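Local coordinates for regulatory Subunit of Protein Kinase A (cAMP-dependent) from Euglena gracilis (Euglena gracilis, PDB 6RSX) that binds cyclic AMP in two cyclic nucleotide-binding domains and, as a regulatory subunit, probably holds the protein kinase A catalytic subunit in check until cAMP arrives, at residues 25-36 with 54-62. Sequence-based numbering, arbitrary orientation.
Sequences KQLNPETKARIE and EVVYSSMFE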
ATOM      1  N   LYS A  25      -2.084 -28.358 -16.707  1.00 77.36           N
ATOM      2  CA  LYS A  25      -1.413 -28.884 -15.526  1.00 73.10           C
ATOM      3  C   LYS A  25      -2.118 -28.387 -14.270  1.00 68.30           C
ATOM      4  O   LYS A  25      -2.436 -27.200 -14.149  1.00 64.31           O
ATOM      5  CB  LYS A  25       0.064 -28.476 -15.510  1.00 67.38           C
ATOM      6  CG  LYS A  25       0.321 -27.022 -15.142  1.00 72.23           C
ATOM      7  CD  LYS A  25       1.792 -26.764 -14.844  1.00 56.61           C
ATOM      8  CE  LYS A  25       2.648 -27.029 -16.041  1.00 57.58           C
ATOM      9  NZ  LYS A  25       3.925 -26.257 -15.990  1.00 53.65           N
ATOM     10  N   GLN A  26      -2.376 -29.303 -13.346  1.00 64.88           N
ATOM     11  CA  GLN A  26      -3.102 -28.973 -12.133  1.00 71.97           C
ATOM     12  C   GLN A  26      -2.177 -28.331 -11.107  1.00 64.46           C
ATOM     13  O   GLN A  26      -1.044 -28.776 -10.900  1.00 54.38           O
ATOM     14  CB  GLN A  26      -3.747 -30.224 -11.526  1.00 73.11           C
ATOM     15  CG  GLN A  26      -4.827 -30.874 -12.381  1.00 75.27           C
ATOM     16  CD  GLN A  26      -6.010 -29.957 -12.632  1.00 79.88           C
ATOM     17  OE1 GLN A  26      -6.825 -29.708 -11.738  1.00 79.28           O
ATOM     18  NE2 GLN A  26      -6.111 -29.449 -13.857  1.00 86.59           N
ATOM     19  N   LEU A  27      -2.669 -27.281 -10.460  1.00 52.30           N
ATOM     20  CA  LEU A  27      -1.996 -26.788  -9.269  1.00 57.74           C
ATOM     21  C   LEU A  27      -1.881 -27.898  -8.241  1.00 50.21           C
ATOM     22  O   LEU A  27      -2.696 -28.823  -8.203  1.00 52.39           O
ATOM     23  CB  LEU A  27      -2.771 -25.623  -8.644  1.00 49.99           C
ATOM     24  CG  LEU A  27      -3.152 -24.456  -9.546  1.00 56.49           C
ATOM     25  CD1 LEU A  27      -3.904 -23.414  -8.715  1.00 50.95           C
ATOM     26  CD2 LEU A  27      -1.927 -23.855 -10.193  1.00 54.57           C
ATOM     27  N   ASN A  28      -0.868 -27.785  -7.384  1.00 44.14           N
ATOM     28  CA  ASN A  28      -0.769 -28.575  -6.170  1.00 44.16           C
ATOM     29  C   ASN A  28      -1.579 -27.821  -5.124  1.00 48.48           C
ATOM     30  O   ASN A  28      -1.182 -26.710  -4.752  1.00 47.19           O
ATOM     31  CB  ASN A  28       0.674 -28.703  -5.704  1.00 43.40           C
ATOM     32  CG  ASN A  28       0.815 -29.509  -4.429  1.00 52.30           C
ATOM     33  OD1 ASN A  28       0.150 -29.253  -3.410  1.00 57.76           O
ATOM     34  ND2 ASN A  28       1.715 -30.485  -4.467  1.00 47.09           N
ATOM     35  N   PRO A  29      -2.712 -28.358  -4.653  1.00 50.14           N
ATOM     36  CA  PRO A  29      -3.562 -27.555  -3.750  1.00 46.94           C
ATOM     37  C   PRO A  29      -2.836 -27.141  -2.486  1.00 44.05           C
ATOM     38  O   PRO A  29      -3.173 -26.099  -1.913  1.00 44.39           O
ATOM     39  CB  PRO A  29      -4.760 -28.481  -3.443  1.00 48.83           C
ATOM     40  CG  PRO A  29      -4.719 -29.564  -4.494  1.00 56.46           C
ATOM     41  CD  PRO A  29      -3.263 -29.704  -4.910  1.00 48.64           C
ATOM     42  N   GLU A  30      -1.855 -27.931  -2.035  1.00 46.97           N
ATOM     43  CA  GLU A  30      -1.107 -27.610  -0.819  1.00 42.03           C
ATOM     44  C   GLU A  30      -0.146 -26.449  -1.046  1.00 49.25           C
ATOM     45  O   GLU A  30      -0.038 -25.535  -0.217  1.00 44.56           O
ATOM     46  CB  GLU A  30      -0.343 -28.843  -0.339  1.00 48.87           C
ATOM     47  CG  GLU A  30       0.588 -28.573   0.829  1.00 55.90           C
ATOM     48  N   THR A  31       0.586 -26.480  -2.160  1.00 44.34           N
ATOM     49  CA  THR A  31       1.425 -25.343  -2.501  1.00 40.34           C
ATOM     50  C   THR A  31       0.591 -24.098  -2.728  1.00 41.70           C
ATOM     51  O   THR A  31       0.968 -23.005  -2.297  1.00 40.38           O
ATOM     52  CB  THR A  31       2.242 -25.675  -3.747  1.00 41.83           C
ATOM     53  OG1 THR A  31       2.813 -26.973  -3.561  1.00 47.47           O
ATOM     54  CG2 THR A  31       3.337 -24.669  -3.921  1.00 39.41           C
ATOM     55  N   LYS A  32      -0.550 -24.234  -3.404  1.00 41.93           N
ATOM     56  CA  LYS A  32      -1.418 -23.081  -3.576  1.00 37.67           C
ATOM     57  C   LYS A  32      -1.785 -22.489  -2.219  1.00 41.17           C
ATOM     58  O   LYS A  32      -1.706 -21.274  -2.020  1.00 37.25           O
ATOM     59  CB  LYS A  32      -2.672 -23.473  -4.358  1.00 43.03           C
ATOM     60  CG  LYS A  32      -3.740 -22.384  -4.388  1.00 46.13           C
ATOM     61  CD  LYS A  32      -4.911 -22.721  -5.313  1.00 47.67           C
ATOM     62  CE  LYS A  32      -6.114 -21.788  -5.055  1.00 61.06           C
ATOM     63  NZ  LYS A  32      -7.136 -21.806  -6.134  1.00 63.52           N
ATOM     64  N   ALA A  33      -2.149 -23.344  -1.270  1.00 40.17           N
ATOM     65  CA  ALA A  33      -2.549 -22.827   0.040  1.00 45.92           C
ATOM     66  C   ALA A  33      -1.391 -22.094   0.696  1.00 43.49           C
ATOM     67  O   ALA A  33      -1.562 -21.007   1.261  1.00 41.96           O
ATOM     68  CB  ALA A  33      -3.054 -23.963   0.934  1.00 47.04           C
ATOM     69  N   ARG A  34      -0.202 -22.679   0.616  1.00 37.43           N
ATOM     70  CA  ARG A  34       0.994 -22.075   1.177  1.00 40.51           C
ATOM     71  C   ARG A  34       1.314 -20.727   0.533  1.00 41.92           C
ATOM     72  O   ARG A  34       1.619 -19.748   1.228  1.00 40.42           O
ATOM     73  CB  ARG A  34       2.149 -23.049   1.010  1.00 42.00           C
ATOM     74  CG  ARG A  34       3.394 -22.571   1.623  1.00 39.22           C
ATOM     75  CD  ARG A  34       4.473 -23.649   1.637  1.00 42.10           C
ATOM     76  NE  ARG A  34       5.778 -23.029   1.887  1.00 43.10           N
ATOM     77  CZ  ARG A  34       6.939 -23.572   1.557  1.00 43.00           C
ATOM     78  NH1 ARG A  34       6.975 -24.761   0.938  1.00 48.15           N
ATOM     79  NH2 ARG A  34       8.071 -22.913   1.788  1.00 40.96           N
ATOM     80  N   ILE A  35       1.260 -20.649  -0.799  1.00 39.64           N
ATOM     81  CA  ILE A  35       1.491 -19.367  -1.451  1.00 37.71           C
ATOM     82  C   ILE A  35       0.432 -18.355  -1.043  1.00 39.76           C
ATOM     83  O   ILE A  35       0.744 -17.195  -0.718  1.00 40.13           O
ATOM     84  CB  ILE A  35       1.558 -19.568  -2.980  1.00 36.31           C
ATOM     85  CG1 ILE A  35       2.811 -20.353  -3.312  1.00 36.13           C
ATOM     86  CG2 ILE A  35       1.534 -18.227  -3.686  1.00 40.66           C
ATOM     87  CD1 ILE A  35       2.810 -20.922  -4.749  1.00 36.32           C
ATOM     88  N   GLU A  36      -0.841 -18.780  -1.020  1.00 40.09           N
ATOM     89  CA  GLU A  36      -1.917 -17.884  -0.616  1.00 45.06           C
ATOM     90  C   GLU A  36      -1.660 -17.298   0.765  1.00 39.97           C
ATOM     91  O   GLU A  36      -1.902 -16.107   0.990  1.00 40.88           O
ATOM     92  CB  GLU A  36      -3.259 -18.617  -0.628  1.00 46.51           C
ATOM     93  CG  GLU A  36      -3.748 -19.019  -1.994  1.00 59.60           C
ATOM     94  CD  GLU A  36      -5.060 -19.782  -1.932  1.00 74.07           C
ATOM     95  OE1 GLU A  36      -5.638 -19.900  -0.827  1.00 81.36           O
ATOM     96  OE2 GLU A  36      -5.512 -20.270  -2.989  1.00 81.41           O
ATOM     97  N   GLU A  54      -4.122 -18.240 -10.954  1.00 47.50           N
ATOM     98  CA  GLU A  54      -3.751 -19.594 -11.339  1.00 47.14           C
ATOM     99  C   GLU A  54      -2.323 -19.635 -11.866  1.00 41.77           C
ATOM    100  O   GLU A  54      -1.589 -20.607 -11.635  1.00 45.61           O
ATOM    101  CB  GLU A  54      -4.727 -20.125 -12.394  1.00 62.76           C
ATOM    102  CG  GLU A  54      -5.195 -21.563 -12.183  1.00 66.58           C
ATOM    103  CD  GLU A  54      -4.217 -22.605 -12.695  1.00 73.49           C
ATOM    104  OE1 GLU A  54      -3.235 -22.237 -13.386  1.00 77.73           O
ATOM    105  OE2 GLU A  54      -4.432 -23.805 -12.406  1.00 81.83           O
ATOM    106  N   VAL A  55      -1.911 -18.598 -12.602  1.00 44.04           N
ATOM    107  CA  VAL A  55      -0.533 -18.561 -13.085  1.00 41.65           C
ATOM    108  C   VAL A  55       0.433 -18.416 -11.915  1.00 39.72           C
ATOM    109  O   VAL A  55       1.465 -19.093 -11.850  1.00 38.38           O
ATOM    110  CB  VAL A  55      -0.351 -17.424 -14.103  1.00 46.18           C
ATOM    111  CG1 VAL A  55       1.106 -17.288 -14.471  1.00 43.28           C
ATOM    112  CG2 VAL A  55      -1.199 -17.673 -15.336  1.00 48.83           C
ATOM    113  N   VAL A  56       0.111 -17.525 -10.975  1.00 42.34           N
ATOM    114  CA  VAL A  56       0.959 -17.354  -9.802  1.00 38.38           C
ATOM    115  C   VAL A  56       1.099 -18.673  -9.055  1.00 35.86           C
ATOM    116  O   VAL A  56       2.206 -19.102  -8.735  1.00 36.03           O
ATOM    117  CB  VAL A  56       0.397 -16.247  -8.896  1.00 39.33           C
ATOM    118  CG1 VAL A  56       1.197 -16.182  -7.588  1.00 38.93           C
ATOM    119  CG2 VAL A  56       0.424 -14.923  -9.607  1.00 39.16           C
ATOM    120  N   TYR A  57      -0.027 -19.358  -8.787  1.00 36.53           N
ATOM    121  CA  TYR A  57       0.046 -20.540  -7.943  1.00 39.84           C
ATOM    122  C   TYR A  57       0.774 -21.689  -8.607  1.00 38.89           C
ATOM    123  O   TYR A  57       1.253 -22.587  -7.901  1.00 41.37           O
ATOM    124  CB  TYR A  57      -1.340 -21.019  -7.537  1.00 42.00           C
ATOM    125  CG  TYR A  57      -2.091 -20.023  -6.705  1.00 40.23           C
ATOM    126  CD1 TYR A  57      -1.462 -19.329  -5.676  1.00 38.38           C
ATOM    127  CD2 TYR A  57      -3.427 -19.760  -6.963  1.00 46.08           C
ATOM    128  CE1 TYR A  57      -2.180 -18.399  -4.896  1.00 44.91           C
ATOM    129  CE2 TYR A  57      -4.148 -18.836  -6.184  1.00 48.23           C
ATOM    130  CZ  TYR A  57      -3.517 -18.165  -5.168  1.00 47.06           C
ATOM    131  OH  TYR A  57      -4.239 -17.257  -4.412  1.00 54.92           O
ATOM    132  N   SER A  58       0.838 -21.713  -9.939  1.00 40.46           N
ATOM    133  CA  SER A  58       1.582 -22.763 -10.609  1.00 37.35           C
ATOM    134  C   SER A  58       3.026 -22.376 -10.927  1.00 40.10           C
ATOM    135  O   SER A  58       3.854 -23.273 -11.130  1.00 40.36           O
ATOM    136  CB  SER A  58       0.855 -23.184 -11.906  1.00 44.92           C
ATOM    137  OG  SER A  58       0.896 -22.171 -12.903  1.00 47.25           O
ATOM    138  N   SER A  59       3.345 -21.077 -10.947  1.00 37.41           N
ATOM    139  CA  SER A  59       4.646 -20.578 -11.378  1.00 36.89           C
ATOM    140  C   SER A  59       5.582 -20.179 -10.244  1.00 36.35           C
ATOM    141  O   SER A  59       6.802 -20.277 -10.412  1.00 38.03           O
ATOM    142  CB  SER A  59       4.471 -19.353 -12.296  1.00 38.89           C
ATOM    143  OG  SER A  59       3.757 -19.691 -13.488  1.00 44.24           O
ATOM    144  N   MET A  60       5.076 -19.676  -9.109  1.00 36.41           N
ATOM    145  CA  MET A  60       6.017 -19.193  -8.100  1.00 32.37           C
ATOM    146  C   MET A  60       6.901 -20.326  -7.595  1.00 30.91           C
ATOM    147  O   MET A  60       6.465 -21.478  -7.473  1.00 35.28           O
ATOM    148  CB  MET A  60       5.270 -18.538  -6.925  1.00 34.70           C
ATOM    149  CG  MET A  60       5.021 -17.101  -7.180  1.00 39.96           C
ATOM    150  SD  MET A  60       4.369 -16.261  -5.737  1.00 41.23           S
ATOM    151  CE  MET A  60       5.516 -14.874  -5.707  1.00 48.03           C
ATOM    152  N   PHE A  61       8.155 -20.008  -7.308  1.00 31.51           N
ATOM    153  CA  PHE A  61       9.108 -20.984  -6.812  1.00 34.01           C
ATOM    154  C   PHE A  61       9.812 -20.482  -5.547  1.00 35.76           C
ATOM    155  O   PHE A  61       9.905 -19.274  -5.285  1.00 32.45           O
ATOM    156  CB  PHE A  61      10.159 -21.343  -7.882  1.00 34.34           C
ATOM    157  CG  PHE A  61      10.906 -20.160  -8.462  1.00 32.04           C
ATOM    158  CD1 PHE A  61      10.349 -19.393  -9.489  1.00 37.44           C
ATOM    159  CD2 PHE A  61      12.163 -19.839  -8.004  1.00 37.74           C
ATOM    160  CE1 PHE A  61      11.061 -18.299 -10.052  1.00 37.12           C
ATOM    161  CE2 PHE A  61      12.885 -18.757  -8.558  1.00 43.93           C
ATOM    162  CZ  PHE A  61      12.332 -18.000  -9.581  1.00 35.66           C
ATOM    163  N   GLU A  62      10.346 -21.441  -4.789  1.00 37.30           N
ATOM    164  CA  GLU A  62      10.965 -21.159  -3.484  1.00 36.82           C
ATOM    165  C   GLU A  62      12.421 -20.757  -3.662  1.00 39.57           C
ATOM    166  O   GLU A  62      13.143 -21.295  -4.517  1.00 37.22           O
ATOM    167  CB  GLU A  62      10.909 -22.392  -2.580  1.00 45.05           C
ATOM    168  CG  GLU A  62       9.531 -22.874  -2.268  1.00 45.76           C
ATOM    169  CD  GLU A  62       9.534 -24.144  -1.412  1.00 55.40           C
ATOM    170  OE1 GLU A  62       8.900 -25.140  -1.824  1.00 62.16           O
ATOM    171  OE2 GLU A  62      10.175 -24.144  -0.335  1.00 49.80           O
TER
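In the N-terminal helical segment of the first cyclic nucleotide-binding domain, consistent with the N3A motif of PKA regulatory subunits, helix 29-36 packs across helix 54-59 through the ring of Y57, their axes 9.2 Å apart and crossing at 108°. K32 lies over one face of that ring in a CH-pi contact, its CG 3.8 Å from the ring centroid. With CG anti to the backbone N (chi1 171°), K32's extended chain runs on along one side of the ring, CD by Y57 CD2 and CE by CE2. I35 comes to the ring edge instead, its CG2 in the ring plane and 3.8 Å from Y57 CD1; the same methyl lies 4.0 Å from M60 SD. E36 brings its methylene CG to the hydroxyl end of the tyrosine. Ahead of the helix, L27 lies against helix 54-59: CD1 rests on Y57 CB at 3.7 Å, CD2 presses tightly on S58 CB at 3.3 Å, and E54 OE2 approaches CG and CD2. The N-cap N28 then starts helix 29-36, OD1 accepting from T31 N at 3.1 Å. Where helix 54-59 gives way to strand 61-62 of the beta-barrel, M60 also packs on F45 and L139. There R34 NH2 makes a weak, bent salt-bridge hydrogen bond to E62 OE2 (3.2 Å), guanidinium and carboxylate planes 76° apart, while R34 NE pairs with E85.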